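Local coordinates for protein fervidolysin (PDB 1R6V) that degrades keratin into peptides as a subtilisin-like serine protease, allowing Fervidobacterium pennivorans to grow on native feathers, at residues A[450-455]-A[500-505]; A[461-466]-A[552-557]; A[583-588]-A[603-608]; A[619-624]-A[643-648]; A[625-630]-A[666-671]. The protein carries 1 engineered substitution. One frame throughout, in Å; residues are numbered along the deposited sequence.

Contact 1 (A[450-455]-A[500-505])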
# COMPACT_ATOMS: atom_id res chain seq x y z
N PHE A 450 7.12 7.01 -13.02
CA PHE A 450 6.13 7.86 -13.69
C PHE A 450 5.37 8.51 -12.54
O PHE A 450 5.06 7.84 -11.56
CB PHE A 450 5.15 7.02 -14.53
CG PHE A 450 4.04 7.83 -15.11
CD1 PHE A 450 4.30 8.82 -16.06
CD2 PHE A 450 2.72 7.63 -14.69
CE1 PHE A 450 3.27 9.61 -16.57
CE2 PHE A 450 1.68 8.41 -15.19
CZ PHE A 450 1.95 9.40 -16.13
N GLN A 451 5.10 9.80 -12.63
CA GLN A 451 4.35 10.46 -11.55
C GLN A 451 3.17 11.23 -12.10
O GLN A 451 3.21 11.74 -13.22
CB GLN A 451 5.23 11.44 -10.78
CG GLN A 451 6.37 10.82 -10.00
CD GLN A 451 7.10 11.83 -9.13
OE1 GLN A 451 7.13 13.02 -9.44
NE2 GLN A 451 7.70 11.35 -8.04
N VAL A 452 2.10 11.29 -11.31
CA VAL A 452 0.94 12.09 -11.67
C VAL A 452 0.88 13.08 -10.51
O VAL A 452 0.84 12.69 -9.34
CB VAL A 452 -0.38 11.25 -11.76
CG1 VAL A 452 -1.57 12.18 -12.04
CG2 VAL A 452 -0.27 10.22 -12.90
N VAL A 453 0.95 14.37 -10.84
CA VAL A 453 0.94 15.43 -9.84
C VAL A 453 -0.36 16.21 -9.99
O VAL A 453 -0.57 16.85 -11.02
CB VAL A 453 2.12 16.40 -10.04
CG1 VAL A 453 2.20 17.38 -8.87
CG2 VAL A 453 3.43 15.62 -10.17
N VAL A 454 -1.22 16.16 -8.97
CA VAL A 454 -2.51 16.87 -9.01
C VAL A 454 -2.42 18.08 -8.09
O VAL A 454 -2.05 17.95 -6.93
CB VAL A 454 -3.66 15.94 -8.51
CG1 VAL A 454 -5.03 16.63 -8.71
CG2 VAL A 454 -3.62 14.61 -9.26
N THR A 455 -2.75 19.27 -8.61
CA THR A 455 -2.68 20.50 -7.82
C THR A 455 -3.96 21.29 -8.02
O THR A 455 -4.84 20.87 -8.76
CB THR A 455 -1.53 21.41 -8.28
OG1 THR A 455 -1.71 21.74 -9.66
CG2 THR A 455 -0.19 20.71 -8.11
N ILE A 500 -5.74 7.37 -18.36
CA ILE A 500 -5.53 7.74 -16.97
C ILE A 500 -6.69 8.54 -16.41
O ILE A 500 -7.04 9.59 -16.96
CB ILE A 500 -4.21 8.55 -16.83
CG1 ILE A 500 -3.03 7.71 -17.34
CG2 ILE A 500 -3.97 8.90 -15.36
CD1 ILE A 500 -1.69 8.44 -17.31
N PHE A 501 -7.29 8.04 -15.33
CA PHE A 501 -8.42 8.70 -14.68
C PHE A 501 -8.00 9.17 -13.29
O PHE A 501 -7.38 8.42 -12.55
CB PHE A 501 -9.60 7.74 -14.58
CG PHE A 501 -10.04 7.20 -15.92
CD1 PHE A 501 -9.40 6.09 -16.47
CD2 PHE A 501 -11.05 7.82 -16.64
CE1 PHE A 501 -9.78 5.60 -17.72
CE2 PHE A 501 -11.43 7.34 -17.89
CZ PHE A 501 -10.79 6.24 -18.43
N VAL A 502 -8.34 10.40 -12.97
CA VAL A 502 -7.99 11.02 -11.69
C VAL A 502 -9.29 11.45 -10.99
O VAL A 502 -10.14 12.07 -11.62
CB VAL A 502 -7.10 12.26 -11.97
CG1 VAL A 502 -6.64 12.89 -10.68
CG2 VAL A 502 -5.90 11.85 -12.83
N GLY A 503 -9.43 11.11 -9.72
CA GLY A 503 -10.65 11.46 -8.99
C GLY A 503 -10.42 12.25 -7.71
O GLY A 503 -9.65 11.82 -6.86
N GLY A 504 -11.14 13.38 -7.61
CA GLY A 504 -11.10 14.35 -6.51
C GLY A 504 -10.75 13.84 -5.15
O GLY A 504 -10.71 12.63 -4.96
N PRO A 505 -10.52 14.73 -4.15
CA PRO A 505 -10.18 14.17 -2.84
C PRO A 505 -11.18 13.11 -2.42
O PRO A 505 -12.36 13.22 -2.73
CB PRO A 505 -10.18 15.39 -1.91
CG PRO A 505 -9.87 16.55 -2.84
CD PRO A 505 -10.68 16.20 -4.08
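The first torsion of Phe450, chi1 174°, sets CG opposite the backbone N and carries the ring down to Ile500, while Val502, with CG1 opposite its own N (chi1 -176°), offers that methyl to Val454. These are meetings across the core of a beta-sandwich, the first of the two sandwich domains of fervidolysin, which matches an Ig-like family. The strand of 450-455 is the middle one of its sheet, between 487-494 and 549-553, and 500-505 lies in the facing sheet between 466-471 and 535-543. Their axes pass 9.9 Å apart at 38°, the modest twist of two sheets packed in a roughly aligned way, and the union is made by side chains alone.

Residues alternate. Phe450, Val452 and Val454 point inward from one strand, Ile500 and Val502 from the other, whereas Gln451, Val453 and Phe501 belong to the partly exposed outer faces. The valines and Ile500 suit their inner positions, since beta-branched residues favour extended backbone and present two branches to the opposite sheet; Phe450 brings a longer reach. Phe450 and Ile500 approach head-on, the ring placing its CZ 3.9 Å from Ile500 CD1, the end of an extended side chain. In the middle the fit is slacker, with Val452 CG1 4.4 Å from Val502 CG2. Val466 and Val468 of strand 466-471 pack beside this pair, against Val502 and Val452 respectively. Val454 and Val502 slide past each other in opposite directions, and Val454 CG2 comes within 3.8 Å of Val502 CG1.

Contact 2 (A[461-466]-A[552-557])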
# COMPACT_ATOMS: atom_id res chain seq x y z
N PHE A 461 -0.86 24.42 -4.71
CA PHE A 461 -0.90 23.39 -3.68
C PHE A 461 -1.26 22.02 -4.23
O PHE A 461 -2.14 21.89 -5.08
CB PHE A 461 -1.92 23.75 -2.60
CG PHE A 461 -1.52 24.92 -1.75
CD1 PHE A 461 -1.90 26.22 -2.09
CD2 PHE A 461 -0.75 24.73 -0.61
CE1 PHE A 461 -1.53 27.30 -1.29
CE2 PHE A 461 -0.36 25.81 0.19
CZ PHE A 461 -0.76 27.09 -0.15
N GLY A 462 -0.57 20.98 -3.75
CA GLY A 462 -0.89 19.64 -4.19
C GLY A 462 -2.18 19.18 -3.52
O GLY A 462 -2.46 19.56 -2.37
N VAL A 463 -2.97 18.37 -4.21
CA VAL A 463 -4.23 17.87 -3.66
C VAL A 463 -4.03 16.43 -3.19
O VAL A 463 -3.72 15.53 -3.98
CB VAL A 463 -5.36 17.88 -4.73
CG1 VAL A 463 -6.69 17.54 -4.09
CG2 VAL A 463 -5.42 19.23 -5.42
N PRO A 464 -4.20 16.19 -1.89
CA PRO A 464 -4.02 14.85 -1.32
C PRO A 464 -5.22 13.91 -1.42
O PRO A 464 -6.37 14.35 -1.45
CB PRO A 464 -3.63 15.15 0.12
CG PRO A 464 -4.43 16.37 0.43
CD PRO A 464 -4.34 17.21 -0.82
N THR A 465 -4.90 12.62 -1.45
CA THR A 465 -5.88 11.54 -1.52
C THR A 465 -6.71 11.48 -2.80
O THR A 465 -7.85 11.02 -2.80
CB THR A 465 -6.85 11.52 -0.29
OG1 THR A 465 -7.84 12.55 -0.42
CG2 THR A 465 -6.06 11.75 1.00
N VAL A 466 -6.14 11.97 -3.89
CA VAL A 466 -6.80 11.91 -5.18
C VAL A 466 -6.43 10.54 -5.74
O VAL A 466 -5.26 10.13 -5.68
CB VAL A 466 -6.29 13.03 -6.11
CG1 VAL A 466 -6.78 12.79 -7.54
CG2 VAL A 466 -6.81 14.38 -5.60
N VAL A 552 -1.92 17.50 -13.41
CA VAL A 552 -3.35 17.71 -13.45
C VAL A 552 -3.70 18.92 -12.58
O VAL A 552 -3.21 19.04 -11.45
CB VAL A 552 -4.10 16.46 -12.92
CG1 VAL A 552 -5.60 16.68 -12.97
CG2 VAL A 552 -3.71 15.23 -13.73
N ASN A 553 -4.50 19.82 -13.12
CA ASN A 553 -4.90 21.01 -12.38
C ASN A 553 -6.40 21.01 -12.15
O ASN A 553 -7.18 21.14 -13.10
CB ASN A 553 -4.48 22.27 -13.14
CG ASN A 553 -2.98 22.41 -13.25
OD1 ASN A 553 -2.31 22.78 -12.29
ND2 ASN A 553 -2.44 22.12 -14.42
N PHE A 554 -6.80 20.85 -10.90
CA PHE A 554 -8.21 20.84 -10.54
C PHE A 554 -8.72 22.28 -10.49
O PHE A 554 -7.94 23.22 -10.30
CB PHE A 554 -8.41 20.19 -9.16
CG PHE A 554 -8.52 18.68 -9.19
CD1 PHE A 554 -8.54 17.98 -10.40
CD2 PHE A 554 -8.66 17.96 -8.01
CE1 PHE A 554 -8.70 16.60 -10.43
CE2 PHE A 554 -8.82 16.57 -8.03
CZ PHE A 554 -8.84 15.89 -9.25
N ASN A 555 -10.02 22.44 -10.68
CA ASN A 555 -10.67 23.75 -10.59
C ASN A 555 -12.07 23.50 -10.03
O ASN A 555 -12.57 22.38 -10.07
CB ASN A 555 -10.76 24.46 -11.95
CG ASN A 555 -11.52 23.65 -13.00
OD1 ASN A 555 -12.67 23.27 -12.80
ND2 ASN A 555 -10.87 23.40 -14.13
N SER A 556 -12.71 24.54 -9.52
CA SER A 556 -14.05 24.42 -8.95
C SER A 556 -14.79 25.75 -9.00
O SER A 556 -14.20 26.79 -9.30
CB SER A 556 -13.96 23.96 -7.49
OG SER A 556 -13.12 24.83 -6.76
N THR A 557 -16.08 25.69 -8.70
CA THR A 557 -16.90 26.89 -8.66
C THR A 557 -17.61 26.87 -7.31
O THR A 557 -18.00 25.82 -6.81
CB THR A 557 -17.95 26.92 -9.79
OG1 THR A 557 -18.75 25.73 -9.76
CG2 THR A 557 -17.26 27.04 -11.14
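Thr482 OG1 is gripped by both of the valines that meet Phe554, being hydrogen-bonded to the carbonyl O of Val463 and to the backbone N of Val466. One hydroxyl thus ties together the two ends of a short bend through Pro464 and Thr465, and both valine side chains point to the same aromatic ring. Val466 approaches Phe554 from the opposite direction and spreads its two methyls along the far end of the ring: CG2 lies 3.8 Å from Phe554 CE2, and CG1 lies 4.1 Å from Phe554 CZ. Val463 is looser, its CG2 standing 4.3 Å from Phe554 CD2. Both approaches are oblique to the ring.

The ring closes one end of the first beta-sandwich, where the chain leaves strand 549-553 and passes on to the second sandwich domain. A phenylalanine suits this place because its ring can touch Val463 with one flank and still reach Val466 with its far end. The ring also touches Val454 and Val502 of the two facing sheets. From the second sandwich comes Phe669, whose ring meets that of Phe554 edge-to-face.

Contact 3 (A[583-588]-A[603-608])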
# COMPACT_ATOMS: atom_id res chain seq x y z
N GLY A 583 -7.31 33.08 10.87
CA GLY A 583 -7.41 34.38 10.25
C GLY A 583 -8.56 34.37 9.26
O GLY A 583 -9.29 33.38 9.19
N VAL A 584 -8.72 35.45 8.51
CA VAL A 584 -9.80 35.55 7.53
C VAL A 584 -9.23 35.79 6.14
O VAL A 584 -8.14 36.33 5.99
CB VAL A 584 -10.78 36.69 7.88
CG1 VAL A 584 -11.40 36.45 9.26
CG2 VAL A 584 -10.07 38.04 7.85
N TYR A 585 -9.99 35.38 5.12
CA TYR A 585 -9.57 35.57 3.74
C TYR A 585 -10.25 36.78 3.11
O TYR A 585 -9.96 37.16 1.97
CB TYR A 585 -9.88 34.32 2.91
CG TYR A 585 -9.07 33.11 3.32
CD1 TYR A 585 -9.66 32.04 4.00
CD2 TYR A 585 -7.71 33.04 3.03
CE1 TYR A 585 -8.91 30.93 4.39
CE2 TYR A 585 -6.94 31.93 3.41
CZ TYR A 585 -7.55 30.89 4.09
OH TYR A 585 -6.80 29.79 4.46
N GLY A 586 -11.17 37.39 3.85
CA GLY A 586 -11.86 38.56 3.34
C GLY A 586 -13.20 38.83 3.99
O GLY A 586 -13.88 37.90 4.45
N ARG A 587 -13.58 40.10 4.05
CA ARG A 587 -14.84 40.51 4.63
C ARG A 587 -15.56 41.43 3.64
O ARG A 587 -14.92 42.21 2.95
CB ARG A 587 -14.61 41.27 5.94
CG ARG A 587 -13.88 40.49 7.02
CD ARG A 587 -14.03 41.19 8.37
NE ARG A 587 -13.33 40.51 9.44
CZ ARG A 587 -12.01 40.53 9.61
NH1 ARG A 587 -11.24 41.20 8.77
NH2 ARG A 587 -11.46 39.88 10.64
N VAL A 588 -16.88 41.31 3.57
CA VAL A 588 -17.66 42.14 2.65
C VAL A 588 -19.03 42.45 3.25
O VAL A 588 -19.58 41.65 4.00
CB VAL A 588 -17.83 41.44 1.28
CG1 VAL A 588 -18.61 40.14 1.45
CG2 VAL A 588 -18.52 42.36 0.30
N GLY A 603 -8.49 26.15 -1.74
CA GLY A 603 -8.10 25.66 -0.43
C GLY A 603 -9.32 25.21 0.36
O GLY A 603 -10.24 24.63 -0.20
N GLN A 604 -9.32 25.48 1.66
CA GLN A 604 -10.45 25.08 2.49
C GLN A 604 -10.88 26.26 3.34
O GLN A 604 -10.08 26.86 4.06
CB GLN A 604 -10.04 23.86 3.32
CG GLN A 604 -9.73 22.69 2.38
CD GLN A 604 -9.10 21.50 3.08
OE1 GLN A 604 -8.22 21.66 3.92
NE2 GLN A 604 -9.54 20.30 2.71
N ILE A 605 -12.16 26.60 3.24
CA ILE A 605 -12.69 27.76 3.95
C ILE A 605 -13.98 27.48 4.70
O ILE A 605 -14.60 26.43 4.52
CB ILE A 605 -12.98 28.93 2.96
CG1 ILE A 605 -14.00 28.48 1.91
CG2 ILE A 605 -11.69 29.40 2.30
CD1 ILE A 605 -14.38 29.57 0.89
N SER A 606 -14.35 28.43 5.55
CA SER A 606 -15.60 28.38 6.30
C SER A 606 -16.25 29.75 6.11
O SER A 606 -15.57 30.74 5.80
CB SER A 606 -15.36 28.11 7.80
OG SER A 606 -14.79 26.82 7.98
N PHE A 607 -17.57 29.81 6.30
CA PHE A 607 -18.33 31.05 6.12
C PHE A 607 -18.87 31.57 7.43
O PHE A 607 -19.34 30.81 8.26
CB PHE A 607 -19.53 30.81 5.18
CG PHE A 607 -19.16 30.16 3.87
CD1 PHE A 607 -18.17 30.71 3.07
CD2 PHE A 607 -19.84 29.03 3.42
CE1 PHE A 607 -17.85 30.14 1.83
CE2 PHE A 607 -19.54 28.46 2.18
CZ PHE A 607 -18.54 29.02 1.39
N GLY A 608 -18.81 32.88 7.61
CA GLY A 608 -19.34 33.42 8.85
C GLY A 608 -19.98 34.77 8.64
O GLY A 608 -19.97 35.34 7.54
O HOH W 1 -7.89 27.64 5.31
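Tyr585 leaves its backbone with CB pointing toward Ile605, at a corner of the chain in the second beta-sandwich that coincides with a classic beta bulge: Tyr585 and Gly586 together face the single residue Val576 on strand 573-577. Glycine is the natural second member, because at the backbone angles of Gly586 a CB would press on the preceding carbonyl O. From CB the side chain runs on with CG beside the backbone N (chi1 -67°), which lays the ring obliquely across Ile605. CD1 of Tyr585 is the first ring atom to touch, 3.7 Å from Ile605 CG2. The next atom outward, Tyr585 CE1, is 3.8 Å from the same methyl and 4.2 Å from Gln604 O.

Ile605 can offer CG2 because its CG1 takes the more hindered place between the backbone N and the carbonyl carbon (chi1 60°). Its side chain also rests on Val576 of strand 573-577, which lies between the two segments in the sheet, and on Leu558 of the opposite sheet. Tyrosine fits the site in two ways: the flank of its ring gives an apolar surface to the isoleucine, and its hydroxyl can reach polar groups past it. At the tip, Tyr585 OH is 2.6 Å from a water lying at the edge of the ring and in its plane. That water is also 2.6 Å from Gln604 O, so it bridges the hydroxyl and the carbonyl.

Contact 4 (A[619-624]-A[643-648])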
# COMPACT_ATOMS: atom_id res chain seq x y z
N ILE A 619 -30.84 35.01 16.13
CA ILE A 619 -31.30 35.17 14.76
C ILE A 619 -30.69 34.07 13.92
O ILE A 619 -29.47 33.88 13.91
CB ILE A 619 -30.94 36.57 14.20
CG1 ILE A 619 -31.48 36.70 12.78
CG2 ILE A 619 -29.43 36.78 14.19
CD1 ILE A 619 -31.47 38.14 12.27
N THR A 620 -31.55 33.32 13.25
CA THR A 620 -31.09 32.25 12.38
C THR A 620 -30.83 32.85 11.01
O THR A 620 -31.68 33.55 10.46
CB THR A 620 -32.13 31.13 12.26
OG1 THR A 620 -32.25 30.45 13.51
CG2 THR A 620 -31.72 30.13 11.18
N ILE A 621 -29.65 32.59 10.46
CA ILE A 621 -29.29 33.12 9.16
C ILE A 621 -29.25 31.94 8.20
O ILE A 621 -28.65 30.91 8.50
CB ILE A 621 -27.91 33.80 9.23
CG1 ILE A 621 -27.95 34.86 10.34
CG2 ILE A 621 -27.55 34.40 7.89
CD1 ILE A 621 -26.62 35.52 10.63
N GLN A 622 -29.92 32.07 7.06
CA GLN A 622 -29.97 30.97 6.10
C GLN A 622 -29.49 31.38 4.72
O GLN A 622 -29.55 32.55 4.36
CB GLN A 622 -31.41 30.45 6.00
CG GLN A 622 -31.94 29.78 7.26
CD GLN A 622 -33.42 29.47 7.19
OE1 GLN A 622 -34.26 30.35 7.36
NE2 GLN A 622 -33.76 28.22 6.92
N GLY A 623 -29.00 30.42 3.94
CA GLY A 623 -28.52 30.75 2.61
C GLY A 623 -28.42 29.50 1.76
O GLY A 623 -28.85 28.42 2.16
N THR A 624 -27.87 29.66 0.56
CA THR A 624 -27.69 28.54 -0.34
C THR A 624 -26.26 28.60 -0.88
O THR A 624 -25.79 29.64 -1.31
CB THR A 624 -28.69 28.63 -1.53
OG1 THR A 624 -30.03 28.62 -1.02
CG2 THR A 624 -28.50 27.46 -2.50
N THR A 643 -21.42 38.67 18.53
CA THR A 643 -21.20 39.49 17.35
C THR A 643 -20.77 38.70 16.12
O THR A 643 -20.45 39.28 15.10
CB THR A 643 -20.12 40.55 17.62
OG1 THR A 643 -18.96 39.90 18.16
CG2 THR A 643 -20.63 41.59 18.61
N TRP A 644 -20.76 37.38 16.22
CA TRP A 644 -20.37 36.57 15.07
C TRP A 644 -20.82 35.13 15.17
O TRP A 644 -21.03 34.60 16.26
CB TRP A 644 -18.85 36.60 14.87
CG TRP A 644 -18.07 35.93 15.98
CD1 TRP A 644 -17.78 36.44 17.21
CD2 TRP A 644 -17.54 34.59 15.97
NE1 TRP A 644 -17.10 35.52 17.96
CE2 TRP A 644 -16.94 34.38 17.23
CE3 TRP A 644 -17.50 33.57 15.02
CZ2 TRP A 644 -16.31 33.17 17.57
CZ3 TRP A 644 -16.88 32.36 15.35
CH2 TRP A 644 -16.29 32.17 16.63
N THR A 645 -20.99 34.49 14.02
CA THR A 645 -21.35 33.08 14.02
C THR A 645 -20.88 32.46 12.71
O THR A 645 -20.48 33.18 11.79
CB THR A 645 -22.86 32.86 14.21
OG1 THR A 645 -23.10 31.47 14.44
CG2 THR A 645 -23.66 33.30 12.97
N ILE A 646 -20.92 31.14 12.65
CA ILE A 646 -20.50 30.39 11.46
C ILE A 646 -21.75 29.82 10.80
O ILE A 646 -22.70 29.43 11.47
CB ILE A 646 -19.54 29.22 11.83
CG1 ILE A 646 -18.27 29.76 12.48
CG2 ILE A 646 -19.16 28.44 10.58
CD1 ILE A 646 -18.44 30.10 13.93
N ILE A 647 -21.74 29.75 9.47
CA ILE A 647 -22.88 29.24 8.72
C ILE A 647 -22.47 28.09 7.82
O ILE A 647 -21.54 28.25 7.02
CB ILE A 647 -23.44 30.33 7.77
CG1 ILE A 647 -23.75 31.61 8.54
CG2 ILE A 647 -24.68 29.80 7.05
CD1 ILE A 647 -24.88 31.49 9.50
N ASP A 648 -23.14 26.95 7.91
CA ASP A 648 -22.80 25.84 7.02
C ASP A 648 -23.95 24.85 6.91
O ASP A 648 -25.03 25.08 7.47
CB ASP A 648 -21.50 25.16 7.48
CG ASP A 648 -21.60 24.60 8.88
OD1 ASP A 648 -22.62 23.96 9.18
OD2 ASP A 648 -20.63 24.78 9.66
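Ile621 and Ile647 form the tight part of this contact, and Thr645 its slacker fringe. The two strands belong to opposite sheets of the second beta-sandwich: 619-627 pairs with 558-562 and 630-638, while 644-647 pairs with 604-610. The nearest CA atoms across the contact, those of Ile621 and Ile647, are 7.5 Å apart.

The shape of Ile647 fits this spacing. Its CG1 lies beside the backbone N (chi1 -53°), and the second torsion, chi2 -68°, folds CD1 back instead of extending it, so that the methyl meets the root of the other side chain. Ile621, by contrast, is extended (chi2 174°), and its CD1 reaches along toward Thr645, ending 4.4 Å from Thr645 CG2. Isoleucine suits both buried places because it supplies an apolar branch on each side of CB.

Thr645 marks the way out of the core. Its methyl is turned to the isoleucine, at a loose distance, while its hydroxyl OG1 is hydrogen-bonded to the carbonyl O of Val637 on strand 630-638, a division of labour for which threonine is well made at a partly exposed position. On the other side of strand 619-624, Thr620 and Gln622 point away from the contact, and their polar side chains are exposed. Within the core, Ile647 has a further neighbour in Val634 of strand 630-638. The folded methyl that packs most closely, Ile647 CD1, lies 3.8 Å from Ile621 CB and 3.9 Å from the carbonyl Ile621 O.

Contact 5 (A[625-630]-A[666-671])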
# COMPACT_ATOMS: atom_id res chain seq x y z
N VAL A 625 -25.56 27.48 -0.80
CA VAL A 625 -24.21 27.40 -1.34
C VAL A 625 -24.37 26.61 -2.63
O VAL A 625 -25.06 25.59 -2.65
CB VAL A 625 -23.25 26.62 -0.38
CG1 VAL A 625 -22.05 26.07 -1.16
CG2 VAL A 625 -22.74 27.55 0.72
N THR A 626 -23.77 27.10 -3.71
CA THR A 626 -23.81 26.38 -4.97
C THR A 626 -22.36 25.97 -5.18
O THR A 626 -21.50 26.80 -5.45
CB THR A 626 -24.29 27.27 -6.14
OG1 THR A 626 -25.60 27.78 -5.85
CG2 THR A 626 -24.38 26.43 -7.42
N LEU A 627 -22.11 24.68 -5.02
CA LEU A 627 -20.76 24.13 -5.12
C LEU A 627 -20.63 23.23 -6.34
O LEU A 627 -21.25 22.17 -6.39
CB LEU A 627 -20.48 23.33 -3.85
CG LEU A 627 -19.14 22.61 -3.74
CD1 LEU A 627 -17.97 23.61 -3.84
CD2 LEU A 627 -19.14 21.90 -2.39
N ASN A 628 -19.83 23.65 -7.30
CA ASN A 628 -19.67 22.87 -8.52
C ASN A 628 -21.02 22.55 -9.15
O ASN A 628 -21.25 21.45 -9.67
CB ASN A 628 -18.86 21.60 -8.23
CG ASN A 628 -17.45 21.93 -7.77
OD1 ASN A 628 -16.79 22.78 -8.36
ND2 ASN A 628 -16.99 21.27 -6.70
N GLY A 629 -21.93 23.52 -9.07
CA GLY A 629 -23.26 23.37 -9.64
C GLY A 629 -24.35 22.79 -8.75
O GLY A 629 -25.53 22.83 -9.09
N GLU A 630 -23.96 22.26 -7.60
CA GLU A 630 -24.93 21.67 -6.70
C GLU A 630 -25.38 22.63 -5.62
O GLU A 630 -24.56 23.26 -4.96
CB GLU A 630 -24.33 20.42 -6.07
CG GLU A 630 -25.30 19.63 -5.24
CD GLU A 630 -24.69 18.36 -4.70
OE1 GLU A 630 -24.14 17.58 -5.52
OE2 GLU A 630 -24.75 18.15 -3.47
N TRP A 666 -15.26 23.94 3.35
CA TRP A 666 -15.61 23.75 1.94
C TRP A 666 -14.28 23.64 1.21
O TRP A 666 -13.41 24.51 1.35
CB TRP A 666 -16.41 24.95 1.44
CG TRP A 666 -17.59 25.24 2.30
CD1 TRP A 666 -17.61 25.96 3.46
CD2 TRP A 666 -18.92 24.71 2.14
NE1 TRP A 666 -18.85 25.91 4.03
CE2 TRP A 666 -19.68 25.15 3.25
CE3 TRP A 666 -19.53 23.90 1.17
CZ2 TRP A 666 -21.02 24.81 3.41
CZ3 TRP A 666 -20.87 23.56 1.33
CH2 TRP A 666 -21.60 24.02 2.45
N THR A 667 -14.12 22.57 0.45
CA THR A 667 -12.89 22.29 -0.27
C THR A 667 -12.99 22.71 -1.73
O THR A 667 -13.82 22.18 -2.47
CB THR A 667 -12.56 20.79 -0.14
OG1 THR A 667 -12.46 20.44 1.25
CG2 THR A 667 -11.23 20.45 -0.81
N ILE A 668 -12.17 23.67 -2.12
CA ILE A 668 -12.17 24.19 -3.49
C ILE A 668 -10.76 24.31 -4.06
O ILE A 668 -9.76 24.25 -3.33
CB ILE A 668 -12.88 25.57 -3.56
CG1 ILE A 668 -12.18 26.58 -2.65
CG2 ILE A 668 -14.34 25.40 -3.19
CD1 ILE A 668 -12.48 26.42 -1.20
N PHE A 669 -10.69 24.48 -5.38
CA PHE A 669 -9.40 24.54 -6.06
C PHE A 669 -9.15 25.77 -6.92
O PHE A 669 -8.11 25.87 -7.59
CB PHE A 669 -9.25 23.25 -6.89
CG PHE A 669 -9.56 22.01 -6.10
CD1 PHE A 669 -10.84 21.48 -6.07
CD2 PHE A 669 -8.58 21.42 -5.31
CE1 PHE A 669 -11.16 20.39 -5.25
CE2 PHE A 669 -8.88 20.33 -4.48
CZ PHE A 669 -10.17 19.81 -4.46
N GLY A 670 -10.08 26.71 -6.90
CA GLY A 670 -9.90 27.93 -7.67
C GLY A 670 -10.18 27.77 -9.15
O GLY A 670 -10.80 26.80 -9.58
N GLN A 671 -9.73 28.73 -9.93
CA GLN A 671 -9.95 28.70 -11.36
C GLN A 671 -8.67 29.11 -12.07
O GLN A 671 -8.53 28.90 -13.27
CB GLN A 671 -11.09 29.65 -11.72
CG GLN A 671 -11.81 29.33 -13.02
CD GLN A 671 -12.86 28.24 -12.87
OE1 GLN A 671 -13.45 27.80 -13.85
NE2 GLN A 671 -13.11 27.82 -11.63
O HOH W 2 -14.43 21.32 -5.15
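Strands 625-627 and 666-669 face each other with axes 10.2 Å apart and 45° between their directions, and the first runs straight into a type I' turn from Leu627 to Glu630. Asn628 and Gly629 hold the two central places, where positive phi suits asparagine and glycine. The tight hairpin is closed by a pair of backbone bonds, Leu627 N to Glu630 O at 2.8 Å and Glu630 N to Leu627 O at 3.0 Å.

Trp666 makes the largest single contribution, a broad flat group that can take one aliphatic neighbour on its face and another at its edge. Val625 approaches it head-on, CG2 lying over one face of the indole toward the rim and CG1 coming 3.7 Å from Trp666 CZ3. Leu627 straddles two partners: its CD2 meets Trp666 at the edge, 4.1 Å from CE3, while its CD1 is 4.1 Å from Ile668 CG2, those two side chains crossing at about a right angle. One water joins the turn to the strand, accepting from Asn628 ND2 over 3.0 Å and donating to Thr667 O over 2.9 Å.

The indole is further held by a stack with Phe607 and a cation-pi interaction with Arg529. Leu558 of strand 558-562 packs against Val625, Leu627 and Ile668, and the ladder of strand 666-669 to strand 604-610 is made by backbone bonds of Trp666 with Ile605 and of Ile668 with Gly603.

Following the chain, contact 1 closes a loop of 44 residues, joining the two sheets of the first sandwich. Contact 2 crosses it and closes one of 85: 461-466 lies inside the first loop, whereas 552-557 follows it, and strands 446-455 and 549-553 are neighbours in one sheet. Contact 3 comes next in series, closing 14 residues within one sheet of the second sandwich. Contacts 4 and 5, with loops of 18 and 35, cross each other, both using strand 619-627 to reach the sheet that includes strand 604-610. Ser556 OG to Phe669 N and Thr557 O to Asn628 N tie the connector of contact 2 to contact 5, while Pro505 on Phe669 marks where the sandwiches meet.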